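Local coordinates for putative nudix hydrolase family member (PDB 3F13), which is a putative Nudix hydrolase that probably hydrolyses a nucleoside diphosphate linked to some other moiety, with magnesium as cofactor, at residues L15-A21 with F81-Y87; R38-P42 with M114-V118; M71-F75 with K137-L141; V107-D111 with L124-A128. All blocks are in the same frame, centred on the assembly; numbering follows the deposited sequence.

Contact 1. Residues L15-A21 with F81-Y87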
loop_
_atom_site.group_PDB
_atom_site.type_symbol
_atom_site.label_atom_id
_atom_site.label_comp_id
_atom_site.label_asym_id
_atom_site.label_seq_id
_atom_site.Cartn_x
_atom_site.Cartn_y
_atom_site.Cartn_z
ATOM N N LEU B 15 19.733 14.848 -3.300
ATOM C CA LEU B 15 19.535 13.478 -2.810
ATOM C C LEU B 15 18.619 12.667 -3.743
ATOM O O LEU B 15 17.565 13.166 -4.170
ATOM C CB LEU B 15 18.883 13.518 -1.417
ATOM C CG LEU B 15 19.619 14.292 -0.325
ATOM C CD1 LEU B 15 18.993 14.029 1.064
ATOM C CD2 LEU B 15 21.108 13.881 -0.331
ATOM N N ALA B 16 18.999 11.434 -4.067
ATOM C CA ALA B 16 18.141 10.565 -4.886
ATOM C C ALA B 16 17.009 9.955 -4.082
ATOM O O ALA B 16 17.182 9.618 -2.919
ATOM C CB ALA B 16 18.952 9.448 -5.565
ATOM N N ARG B 17 15.858 9.788 -4.714
ATOM C CA ARG B 17 14.689 9.231 -3.983
ATOM C C ARG B 17 14.730 7.715 -3.970
ATOM O O ARG B 17 14.831 7.078 -5.042
ATOM C CB ARG B 17 13.397 9.711 -4.622
ATOM C CG ARG B 17 13.141 11.230 -4.502
ATOM C CD ARG B 17 11.806 11.592 -5.198
ATOM N NE ARG B 17 11.835 11.148 -6.598
ATOM C CZ ARG B 17 10.952 10.331 -7.184
ATOM N NH1 ARG B 17 11.125 10.002 -8.452
ATOM N NH2 ARG B 17 9.875 9.867 -6.552
ATOM N N ARG B 18 14.694 7.106 -2.777
ATOM C CA ARG B 18 14.716 5.652 -2.715
ATOM C C ARG B 18 13.503 5.203 -1.936
ATOM O O ARG B 18 13.011 5.969 -1.099
ATOM C CB ARG B 18 15.984 5.132 -2.041
ATOM C CG ARG B 18 17.242 5.398 -2.892
ATOM C CD ARG B 18 18.464 4.725 -2.317
ATOM N NE ARG B 18 18.408 3.260 -2.364
ATOM C CZ ARG B 18 19.043 2.534 -3.283
ATOM N NH1 ARG B 18 18.942 1.213 -3.257
ATOM N NH2 ARG B 18 19.756 3.135 -4.232
ATOM N N ALA B 19 13.008 3.996 -2.225
ATOM C CA ALA B 19 11.971 3.386 -1.358
ATOM C C ALA B 19 12.618 2.226 -0.613
ATOM O O ALA B 19 13.473 1.544 -1.175
ATOM C CB ALA B 19 10.761 2.867 -2.172
ATOM N N THR B 20 12.215 1.968 0.629
ATOM C CA THR B 20 12.815 0.868 1.365
ATOM C C THR B 20 11.669 0.132 2.032
ATOM O O THR B 20 10.761 0.820 2.541
ATOM C CB THR B 20 13.769 1.425 2.434
ATOM O OG1 THR B 20 14.906 2.001 1.762
ATOM C CG2 THR B 20 14.226 0.328 3.421
ATOM N N ALA B 21 11.677 -1.211 1.995
ATOM C CA ALA B 21 10.583 -2.040 2.596
ATOM C C ALA B 21 10.994 -2.733 3.863
ATOM O O ALA B 21 12.081 -3.327 3.940
ATOM C CB ALA B 21 10.116 -3.132 1.611
ATOM N N PHE B 81 23.487 10.863 0.621
ATOM C CA PHE B 81 23.240 10.652 -0.802
ATOM C C PHE B 81 21.786 10.406 -1.230
ATOM O O PHE B 81 21.427 10.679 -2.383
ATOM C CB PHE B 81 24.077 9.469 -1.283
ATOM C CG PHE B 81 25.548 9.784 -1.358
ATOM C CD1 PHE B 81 26.103 10.292 -2.532
ATOM C CD2 PHE B 81 26.349 9.617 -0.253
ATOM C CE1 PHE B 81 27.463 10.603 -2.597
ATOM C CE2 PHE B 81 27.693 9.936 -0.296
ATOM C CZ PHE B 81 28.255 10.434 -1.473
ATOM N N ASN B 82 20.995 9.850 -0.315
ATOM C CA ASN B 82 19.670 9.326 -0.627
ATOM C C ASN B 82 18.584 9.804 0.338
ATOM O O ASN B 82 18.838 10.023 1.540
ATOM C CB ASN B 82 19.742 7.802 -0.632
ATOM C CG ASN B 82 20.636 7.297 -1.760
ATOM O OD1 ASN B 82 20.507 7.739 -2.904
ATOM N ND2 ASN B 82 21.566 6.436 -1.439
ATOM N N ALA B 83 17.381 9.997 -0.187
ATOM C CA ALA B 83 16.222 10.268 0.659
ATOM C C ALA B 83 15.256 9.078 0.616
ATOM O O ALA B 83 14.598 8.874 -0.388
ATOM C CB ALA B 83 15.507 11.557 0.233
ATOM N N HIS B 84 15.173 8.294 1.704
ATOM C CA HIS B 84 14.358 7.096 1.667
ATOM C C HIS B 84 12.965 7.411 2.171
ATOM O O HIS B 84 12.824 8.188 3.122
ATOM C CB HIS B 84 14.899 6.020 2.631
ATOM C CG HIS B 84 16.240 5.470 2.245
ATOM N ND1 HIS B 84 16.410 4.209 1.711
ATOM C CD2 HIS B 84 17.477 6.012 2.331
ATOM C CE1 HIS B 84 17.699 3.992 1.499
ATOM N NE2 HIS B 84 18.368 5.067 1.878
ATOM N N LYS B 85 11.946 6.852 1.531
ATOM C CA LYS B 85 10.680 6.624 2.270
ATOM C C LYS B 85 10.652 5.167 2.690
ATOM O O LYS B 85 10.933 4.263 1.889
ATOM C CB LYS B 85 9.441 6.969 1.458
ATOM C CG LYS B 85 9.165 8.474 1.399
ATOM C CD LYS B 85 7.902 8.814 0.668
ATOM C CE LYS B 85 7.707 10.319 0.706
ATOM N NZ LYS B 85 7.582 10.853 2.105
ATOM N N VAL B 86 10.260 4.926 3.940
ATOM C CA VAL B 86 10.273 3.579 4.479
ATOM C C VAL B 86 8.846 3.093 4.698
ATOM O O VAL B 86 8.064 3.828 5.292
ATOM C CB VAL B 86 11.009 3.587 5.850
ATOM C CG1 VAL B 86 11.062 2.166 6.477
ATOM C CG2 VAL B 86 12.429 4.112 5.640
ATOM N N TYR B 87 8.526 1.871 4.252
ATOM C CA TYR B 87 7.155 1.325 4.310
ATOM C C TYR B 87 7.127 -0.085 4.891
ATOM O O TYR B 87 7.963 -0.934 4.522
ATOM C CB TYR B 87 6.555 1.157 2.904
ATOM C CG TYR B 87 6.644 2.381 2.016
ATOM C CD1 TYR B 87 5.532 3.209 1.838
ATOM C CD2 TYR B 87 7.835 2.718 1.363
ATOM C CE1 TYR B 87 5.575 4.327 1.040
ATOM C CE2 TYR B 87 7.882 3.862 0.519
ATOM C CZ TYR B 87 6.747 4.676 0.406
ATOM O OH TYR B 87 6.760 5.800 -0.426
#

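Contact 2. Residues R38-P42 with M114-V118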
loop_
_atom_site.group_PDB
_atom_site.type_symbol
_atom_site.label_atom_id
_atom_site.label_comp_id
_atom_site.label_asym_id
_atom_site.label_seq_id
_atom_site.Cartn_x
_atom_site.Cartn_y
_atom_site.Cartn_z
ATOM N N ARG B 38 27.133 -7.288 1.824
ATOM C CA ARG B 38 26.343 -6.892 2.987
ATOM C C ARG B 38 24.837 -7.010 2.767
ATOM O O ARG B 38 24.320 -6.745 1.690
ATOM C CB ARG B 38 26.670 -5.458 3.416
ATOM C CG ARG B 38 28.074 -5.301 3.987
ATOM C CD ARG B 38 28.183 -4.141 4.977
ATOM N NE ARG B 38 29.342 -4.344 5.842
ATOM C CZ ARG B 38 30.599 -4.126 5.452
ATOM N NH1 ARG B 38 30.837 -3.679 4.228
ATOM N NH2 ARG B 38 31.613 -4.347 6.282
ATOM N N TYR B 39 24.125 -7.399 3.807
ATOM C CA TYR B 39 22.669 -7.408 3.720
ATOM C C TYR B 39 22.094 -6.008 3.900
ATOM O O TYR B 39 22.626 -5.196 4.630
ATOM C CB TYR B 39 22.079 -8.363 4.763
ATOM C CG TYR B 39 22.218 -9.844 4.417
ATOM C CD1 TYR B 39 21.284 -10.494 3.622
ATOM C CD2 TYR B 39 23.286 -10.590 4.905
ATOM C CE1 TYR B 39 21.405 -11.845 3.314
ATOM C CE2 TYR B 39 23.414 -11.927 4.602
ATOM C CZ TYR B 39 22.483 -12.550 3.802
ATOM O OH TYR B 39 22.616 -13.896 3.501
ATOM N N ASN B 40 20.966 -5.754 3.248
ATOM C CA ASN B 40 20.275 -4.505 3.385
ATOM C C ASN B 40 18.787 -4.750 3.258
ATOM O O ASN B 40 18.348 -5.793 2.719
ATOM C CB ASN B 40 20.706 -3.549 2.294
ATOM C CG ASN B 40 20.626 -2.099 2.720
ATOM O OD1 ASN B 40 20.022 -1.739 3.750
ATOM N ND2 ASN B 40 21.235 -1.234 1.904
ATOM N N LEU B 41 18.001 -3.805 3.752
ATOM C CA LEU B 41 16.557 -3.863 3.487
ATOM C C LEU B 41 16.262 -3.745 1.985
ATOM O O LEU B 41 16.904 -2.993 1.278
ATOM C CB LEU B 41 15.881 -2.723 4.202
ATOM C CG LEU B 41 15.867 -2.850 5.713
ATOM C CD1 LEU B 41 15.380 -1.490 6.175
ATOM C CD2 LEU B 41 14.963 -3.980 6.269
ATOM N N PRO B 42 15.265 -4.487 1.503
ATOM C CA PRO B 42 14.921 -4.457 0.076
ATOM C C PRO B 42 14.454 -3.063 -0.379
ATOM O O PRO B 42 13.943 -2.309 0.412
ATOM C CB PRO B 42 13.762 -5.451 -0.042
ATOM C CG PRO B 42 13.429 -5.918 1.357
ATOM C CD PRO B 42 14.460 -5.425 2.297
ATOM N N MET B 114 24.402 -10.033 12.248
ATOM C CA MET B 114 24.526 -10.088 10.812
ATOM C C MET B 114 25.166 -8.814 10.301
ATOM O O MET B 114 25.054 -7.736 10.911
ATOM C CB MET B 114 23.119 -10.346 10.239
ATOM C CG MET B 114 22.838 -9.980 8.813
ATOM S SD MET B 114 21.359 -10.891 8.270
ATOM C CE MET B 114 20.734 -11.618 9.768
ATOM N N ASP B 115 25.860 -8.938 9.180
ATOM C CA ASP B 115 26.576 -7.826 8.618
ATOM C C ASP B 115 25.632 -6.952 7.792
ATOM O O ASP B 115 25.572 -7.082 6.582
ATOM C CB ASP B 115 27.707 -8.347 7.739
ATOM C CG ASP B 115 28.734 -7.288 7.422
ATOM O OD1 ASP B 115 28.510 -6.112 7.761
ATOM O OD2 ASP B 115 29.772 -7.641 6.829
ATOM N N LEU B 116 24.914 -6.052 8.465
ATOM C CA LEU B 116 23.995 -5.134 7.767
ATOM C C LEU B 116 24.629 -3.861 7.272
ATOM O O LEU B 116 25.481 -3.279 7.925
ATOM C CB LEU B 116 22.860 -4.740 8.690
ATOM C CG LEU B 116 21.971 -5.868 9.172
ATOM C CD1 LEU B 116 20.827 -5.247 9.988
ATOM C CD2 LEU B 116 21.437 -6.659 7.971
ATOM N N PHE B 117 24.196 -3.402 6.110
ATOM C CA PHE B 117 24.519 -2.063 5.734
ATOM C C PHE B 117 24.097 -1.101 6.862
ATOM O O PHE B 117 23.057 -1.280 7.494
ATOM C CB PHE B 117 23.844 -1.694 4.426
ATOM C CG PHE B 117 24.343 -0.416 3.868
ATOM C CD1 PHE B 117 25.516 -0.385 3.119
ATOM C CD2 PHE B 117 23.687 0.776 4.149
ATOM C CE1 PHE B 117 26.007 0.813 2.622
ATOM C CE2 PHE B 117 24.172 1.978 3.667
ATOM C CZ PHE B 117 25.336 1.999 2.892
ATOM N N VAL B 118 24.923 -0.097 7.126
ATOM C CA VAL B 118 24.693 0.854 8.220
ATOM C C VAL B 118 23.308 1.534 8.231
ATOM O O VAL B 118 22.624 1.526 9.241
ATOM C CB VAL B 118 25.753 1.974 8.207
ATOM C CG1 VAL B 118 25.922 2.527 6.811
ATOM C CG2 VAL B 118 25.336 3.084 9.180
#

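Contact 3. Residues M71-F75 with K137-L141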
loop_
_atom_site.group_PDB
_atom_site.type_symbol
_atom_site.label_atom_id
_atom_site.label_comp_id
_atom_site.label_asym_id
_atom_site.label_seq_id
_atom_site.Cartn_x
_atom_site.Cartn_y
_atom_site.Cartn_z
ATOM N N MET B 71 0.641 -1.718 2.053
ATOM C CA MET B 71 1.838 -1.049 2.527
ATOM C C MET B 71 1.422 0.076 3.458
ATOM O O MET B 71 0.387 0.732 3.256
ATOM C CB MET B 71 2.599 -0.460 1.302
ATOM C CG MET B 71 1.662 0.155 0.022
ATOM S SD MET B 71 2.798 0.953 -1.133
ATOM C CE MET B 71 4.367 0.353 -0.508
ATOM N N LEU B 72 2.258 0.371 4.432
ATOM C CA LEU B 72 2.005 1.497 5.299
ATOM C C LEU B 72 3.248 2.381 5.349
ATOM O O LEU B 72 4.308 1.928 5.796
ATOM C CB LEU B 72 1.651 1.008 6.714
ATOM C CG LEU B 72 1.590 2.123 7.749
ATOM C CD1 LEU B 72 0.403 3.063 7.390
ATOM C CD2 LEU B 72 1.429 1.531 9.137
ATOM N N TYR B 73 3.148 3.612 4.872
ATOM C CA TYR B 73 4.268 4.561 4.984
ATOM C C TYR B 73 4.609 4.819 6.458
ATOM O O TYR B 73 3.743 5.211 7.245
ATOM C CB TYR B 73 3.959 5.886 4.243
ATOM C CG TYR B 73 4.896 7.021 4.607
ATOM C CD1 TYR B 73 6.225 7.019 4.179
ATOM C CD2 TYR B 73 4.487 8.038 5.469
ATOM C CE1 TYR B 73 7.111 8.040 4.557
ATOM C CE2 TYR B 73 5.354 9.080 5.839
ATOM C CZ TYR B 73 6.674 9.054 5.373
ATOM O OH TYR B 73 7.556 10.057 5.705
ATOM N N LEU B 74 5.873 4.574 6.849
ATOM C CA LEU B 74 6.289 4.773 8.240
ATOM C C LEU B 74 7.016 6.109 8.444
ATOM O O LEU B 74 6.634 6.909 9.322
ATOM C CB LEU B 74 7.207 3.626 8.679
ATOM C CG LEU B 74 6.658 2.235 8.381
ATOM C CD1 LEU B 74 7.692 1.120 8.671
ATOM C CD2 LEU B 74 5.351 2.064 9.202
ATOM N N PHE B 75 8.059 6.370 7.654
ATOM C CA PHE B 75 8.841 7.600 7.855
ATOM C C PHE B 75 9.855 7.785 6.741
ATOM O O PHE B 75 10.062 6.858 5.910
ATOM C CB PHE B 75 9.596 7.562 9.203
ATOM C CG PHE B 75 10.393 6.274 9.447
ATOM C CD1 PHE B 75 11.676 6.122 8.929
ATOM C CD2 PHE B 75 9.864 5.243 10.212
ATOM C CE1 PHE B 75 12.430 4.926 9.155
ATOM C CE2 PHE B 75 10.595 4.054 10.451
ATOM C CZ PHE B 75 11.882 3.898 9.882
ATOM N N LYS B 137 -0.192 6.043 14.160
ATOM C CA LYS B 137 0.677 5.286 13.262
ATOM C C LYS B 137 1.155 3.950 13.855
ATOM O O LYS B 137 1.098 2.916 13.198
ATOM C CB LYS B 137 1.845 6.131 12.787
ATOM C CG LYS B 137 2.843 5.388 11.936
ATOM C CD LYS B 137 3.808 6.368 11.343
ATOM C CE LYS B 137 3.281 6.961 10.058
ATOM N NZ LYS B 137 4.279 7.953 9.569
ATOM N N GLY B 138 1.626 3.986 15.092
ATOM C CA GLY B 138 2.016 2.770 15.807
ATOM C C GLY B 138 0.871 1.781 15.824
ATOM O O GLY B 138 1.103 0.586 15.609
ATOM N N GLU B 139 -0.366 2.267 16.046
ATOM C CA GLU B 139 -1.538 1.386 16.094
ATOM C C GLU B 139 -1.819 0.733 14.743
ATOM O O GLU B 139 -2.120 -0.460 14.677
ATOM C CB GLU B 139 -2.796 2.129 16.566
ATOM C CG GLU B 139 -2.790 2.464 18.052
ATOM C CD GLU B 139 -4.137 3.004 18.505
ATOM O OE1 GLU B 139 -5.047 2.168 18.745
ATOM O OE2 GLU B 139 -4.297 4.254 18.581
ATOM N N ALA B 140 -1.766 1.543 13.683
ATOM C CA ALA B 140 -1.862 1.041 12.305
ATOM C C ALA B 140 -0.777 0.017 11.982
ATOM O O ALA B 140 -1.063 -1.026 11.418
ATOM C CB ALA B 140 -1.790 2.189 11.343
ATOM N N LEU B 141 0.460 0.307 12.365
ATOM C CA LEU B 141 1.562 -0.613 12.155
ATOM C C LEU B 141 1.248 -1.947 12.850
ATOM O O LEU B 141 1.317 -3.021 12.226
ATOM C CB LEU B 141 2.845 0.025 12.695
ATOM C CG LEU B 141 4.210 -0.577 12.423
ATOM C CD1 LEU B 141 5.260 0.420 12.986
ATOM C CD2 LEU B 141 4.318 -1.936 13.112
#

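Contact 4. Residues V107-D111 with L124-A128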
loop_
_atom_site.group_PDB
_atom_site.type_symbol
_atom_site.label_atom_id
_atom_site.label_comp_id
_atom_site.label_asym_id
_atom_site.label_seq_id
_atom_site.Cartn_x
_atom_site.Cartn_y
_atom_site.Cartn_z
ATOM N N VAL B 107 16.048 -10.779 9.818
ATOM C CA VAL B 107 16.681 -10.104 10.934
ATOM C C VAL B 107 15.714 -9.982 12.124
ATOM O O VAL B 107 14.613 -9.479 11.951
ATOM C CB VAL B 107 17.102 -8.712 10.531
ATOM C CG1 VAL B 107 17.355 -7.889 11.789
ATOM C CG2 VAL B 107 18.308 -8.768 9.588
ATOM N N SER B 108 16.125 -10.422 13.320
ATOM C CA SER B 108 15.200 -10.439 14.489
ATOM C C SER B 108 15.298 -9.215 15.398
ATOM O O SER B 108 14.399 -8.956 16.220
ATOM C CB SER B 108 15.375 -11.725 15.325
ATOM N N SER B 109 16.381 -8.459 15.277
ATOM C CA SER B 109 16.509 -7.229 16.042
ATOM C C SER B 109 17.564 -6.333 15.406
ATOM O O SER B 109 18.437 -6.830 14.694
ATOM C CB SER B 109 16.802 -7.524 17.526
ATOM O OG SER B 109 18.153 -7.315 17.856
ATOM N N PRO B 110 17.463 -5.009 15.622
ATOM C CA PRO B 110 18.369 -4.052 15.001
ATOM C C PRO B 110 19.785 -4.230 15.541
ATOM O O PRO B 110 20.726 -3.657 15.006
ATOM C CB PRO B 110 17.817 -2.700 15.448
ATOM C CG PRO B 110 16.419 -2.994 15.946
ATOM C CD PRO B 110 16.519 -4.350 16.534
ATOM N N ASP B 111 19.925 -5.018 16.598
ATOM C CA ASP B 111 21.255 -5.298 17.139
ATOM C C ASP B 111 21.759 -6.646 16.685
ATOM O O ASP B 111 22.632 -7.229 17.319
ATOM C CB ASP B 111 21.234 -5.254 18.660
ATOM C CG ASP B 111 20.950 -3.876 19.180
ATOM O OD1 ASP B 111 19.985 -3.759 19.982
ATOM O OD2 ASP B 111 21.670 -2.909 18.779
ATOM N N LEU B 124 16.093 0.025 10.791
ATOM C CA LEU B 124 15.475 -0.993 11.637
ATOM C C LEU B 124 15.378 -0.557 13.085
ATOM O O LEU B 124 14.437 -0.950 13.796
ATOM C CB LEU B 124 16.235 -2.327 11.541
ATOM C CG LEU B 124 15.979 -3.084 10.250
ATOM C CD1 LEU B 124 16.857 -4.327 10.230
ATOM C CD2 LEU B 124 14.473 -3.398 10.151
ATOM N N ARG B 125 16.341 0.246 13.549
ATOM C CA ARG B 125 16.238 0.758 14.916
ATOM C C ARG B 125 15.005 1.661 15.087
ATOM O O ARG B 125 14.286 1.576 16.075
ATOM C CB ARG B 125 17.504 1.529 15.321
ATOM C CG ARG B 125 18.664 0.628 15.567
ATOM C CD ARG B 125 19.614 1.196 16.666
ATOM N NE ARG B 125 20.383 0.067 17.165
ATOM C CZ ARG B 125 21.580 -0.239 16.706
ATOM N NH1 ARG B 125 22.224 -1.307 17.168
ATOM N NH2 ARG B 125 22.137 0.543 15.795
ATOM N N ARG B 126 14.784 2.541 14.124
ATOM C CA ARG B 126 13.675 3.479 14.177
ATOM C C ARG B 126 12.369 2.729 14.064
ATOM O O ARG B 126 11.401 3.044 14.739
ATOM C CB ARG B 126 13.795 4.472 13.031
ATOM C CG ARG B 126 12.840 5.640 13.151
ATOM C CD ARG B 126 13.543 6.882 12.544
ATOM N NE ARG B 126 12.583 7.900 12.140
ATOM C CZ ARG B 126 12.796 8.755 11.146
ATOM N NH1 ARG B 126 11.874 9.646 10.846
ATOM N NH2 ARG B 126 13.918 8.688 10.439
ATOM N N TYR B 127 12.344 1.743 13.178
ATOM C CA TYR B 127 11.157 0.903 13.020
ATOM C C TYR B 127 10.859 0.171 14.338
ATOM O O TYR B 127 9.716 0.026 14.757
ATOM C CB TYR B 127 11.408 -0.147 11.941
ATOM C CG TYR B 127 10.333 -1.221 11.939
ATOM C CD1 TYR B 127 9.041 -0.921 11.513
ATOM C CD2 TYR B 127 10.592 -2.523 12.366
ATOM C CE1 TYR B 127 8.049 -1.889 11.510
ATOM C CE2 TYR B 127 9.597 -3.500 12.358
ATOM C CZ TYR B 127 8.328 -3.159 11.933
ATOM O OH TYR B 127 7.329 -4.109 11.910
ATOM N N ALA B 128 11.906 -0.315 14.980
ATOM C CA ALA B 128 11.724 -0.989 16.273
ATOM C C ALA B 128 11.058 -0.070 17.300
ATOM O O ALA B 128 10.175 -0.514 18.039
ATOM C CB ALA B 128 13.053 -1.478 16.793
#

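Contact 1. Residues L15-A21 with F81-Y87
Six backbone hydrogen bonds join L15-A21 to F81-Y87, two neighbouring strands that run the same way in the mixed sheet of the Nudix fold. A16, R18 and T20 each turn both N-H and C=O to the other strand: A16 N takes F81 O, and A83 N binds A16 O at 2.8 Å in a nearly straight bond (171°). R18 N reaches A83 O, K85 N reaches R18 O, and T20 N meets K85 O at 2.9 Å. Y87 N to T20 O closes the series. R17, A19 and A21 bond instead to A46, G44 and P42 on the far side of their strand.

One side-chain pair adds a polar tie. T20 OG1 and H84 ND1 are hydrogen-bonded at 2.7 Å, the hydroxyl lying at the edge of the imidazole and near its plane. With chi1 at -69°, OG1 is anti to T20's carbonyl carbon, on the face of the sheet that also carries the H84 side chain.

Carbon packing fills in round this. R18 CB rests over one face of the H84 ring, 4.2 Å from its centroid, a CH-pi contact, and R18 CD packs on the N82 side chain. On the other face of the sheet, A19 CB meets Y87 CE2 at 4.1 Å. L56, from the Nudix helix 52-64, touches both A19 and Y87 here.

Chemically, the imidazole is held at an edge by T20 and on a face by R18, so its rotation is restricted, while the paired backbones fix strand 16-21 centrally between two neighbours.

Contact 2. Residues R38-P42 with M114-V118
Y39 and L116 form a single beta bridge between two loops, and a Met-aromatic contact stands beside it. M114 SD sits over one face of the Y39 ring, 4.3 Å from the centroid, the two side chains crossing at about a right angle. On the same tyrosine, CB packs against L116 CD2 at 3.7 Å; L116 also leans on L124 of helix 118-132, so the bridge is anchored to the body of the Nudix domain.

R38 and D115 make the salt bridge on the exposed side. The arginine chain is extended from CG to NE, and NE donates to D115 OD1 at 2.7 Å. The guanidinium and carboxylate planes stand 84° apart, so this is no paired, two-bond grip: NE comes in from above the carboxylate plane.

N40 and F117 lie side by side and point the same way, the amide inclined 28° to the ring. A chi1 of -151° swings the N40 amide away from its own N and alongside F117, ND2 lying 3.7 Å from F117 CB. F117 occupies the N-cap position of helix 118-132.

Two backbone bonds hold the loops together: Y39 N to D115 O at 3.1 Å, and F117 N to Y39 O at 2.8 Å.

Contact 3. Residues M71-F75 with K137-L141
K137 NZ donates to L74 O at 2.6 Å, reaching the backbone of strand 70-78 from helix 136-157. The ammonium stands 42° out of the carbonyl plane, so it does not use a lone-pair direction. The lysine chain leaves the helix with CG anti to the backbone N, then bends about its CG-CD bond (chi3 -86°), which lays CE 3.3 Å from Y73 O and brings NZ to its acceptor. The Y73 ring lies obliquely to NZ, 4.0 Å away at CE2, while its OH is bonded to D76.

The carbonyl that K137 takes belongs to a classic beta bulge, in which L74 and F75 sit together opposite the single residue V86 of strand 82-90.

Beside the lysine the contact is apolar and buried. L72 points at the helix and sets CD2 against its backbone, 3.6 Å from L141 N, with the same methyl 4.0 Å from A140 CB. The L74 and L141 side chains meet nearly perpendicular, L74 CD2 lying 4.1 Å from L141 CD1; Y127 and L130 of helix 118-132 pack on L74 as well. The second subunit also reaches this contact: its S70 OG bonds to Y73 N, and its L147 packs on K137.

Contact 4. Residues V107-D111 with L124-A128
P110 wedges against helix 118-132, a helix that packs against the mixed sheet of the Nudix fold, just where strand 103-107 runs out into its loop. The packing is closest here. P110 CB comes to 3.4 Å from R125 CG, while CG of the same proline ring lies 3.6 Å from L124 O and 3.8 Å from A128 CB. One edge of the proline thus fits along a turn of the helix, meeting L124, R125 and A128 at once. Deeper in, V107 CG1 touches L124 CD1 at 3.9 Å, the two side chains crossing at a slant; V29 and L41 also pack on this leucine, so the inner end of the contact belongs to the hydrophobic core.

The outer end is polar and exposed. D111 and R125 form a salt bridge there, the two side chains roughly perpendicular, with OD2 at the edge of the guanidinium and near its plane. The modelled OD2 to NH1 distance is too short to be trusted in detail. The R125 chain, slightly bent at chi2 (-148°), runs past the proline, and P110 O lies over one face of its guanidinium. P110 O accepts a hydrogen bond from R121 NH1. On the loop itself, an ST turn ties the proline's neighbours together: D111 N donates to S109 OG at 3.2 Å.

From the N terminus, strand 16-25 opens contact 1, which closes sixty residues later on strand 82-90. Inside that loop start contact 2, at 38-42, and contact 3, at 71-75; both run past its end, so each crosses contact 1, and contacts 2 and 3 cross too. Contact 2 closes at 114-118, after contact 4 has opened at 107-111, and these two cross in turn. Contact 4 closes on helix 118-132 and is nested within contact 3, which shuts last, on helix 136-157. Strands 82-90 and 70-78 pair directly, linking contacts 1 and 3; M114 on V107 joins contacts 2 and 4; F75 on R126 brings contacts 3 and 4 together.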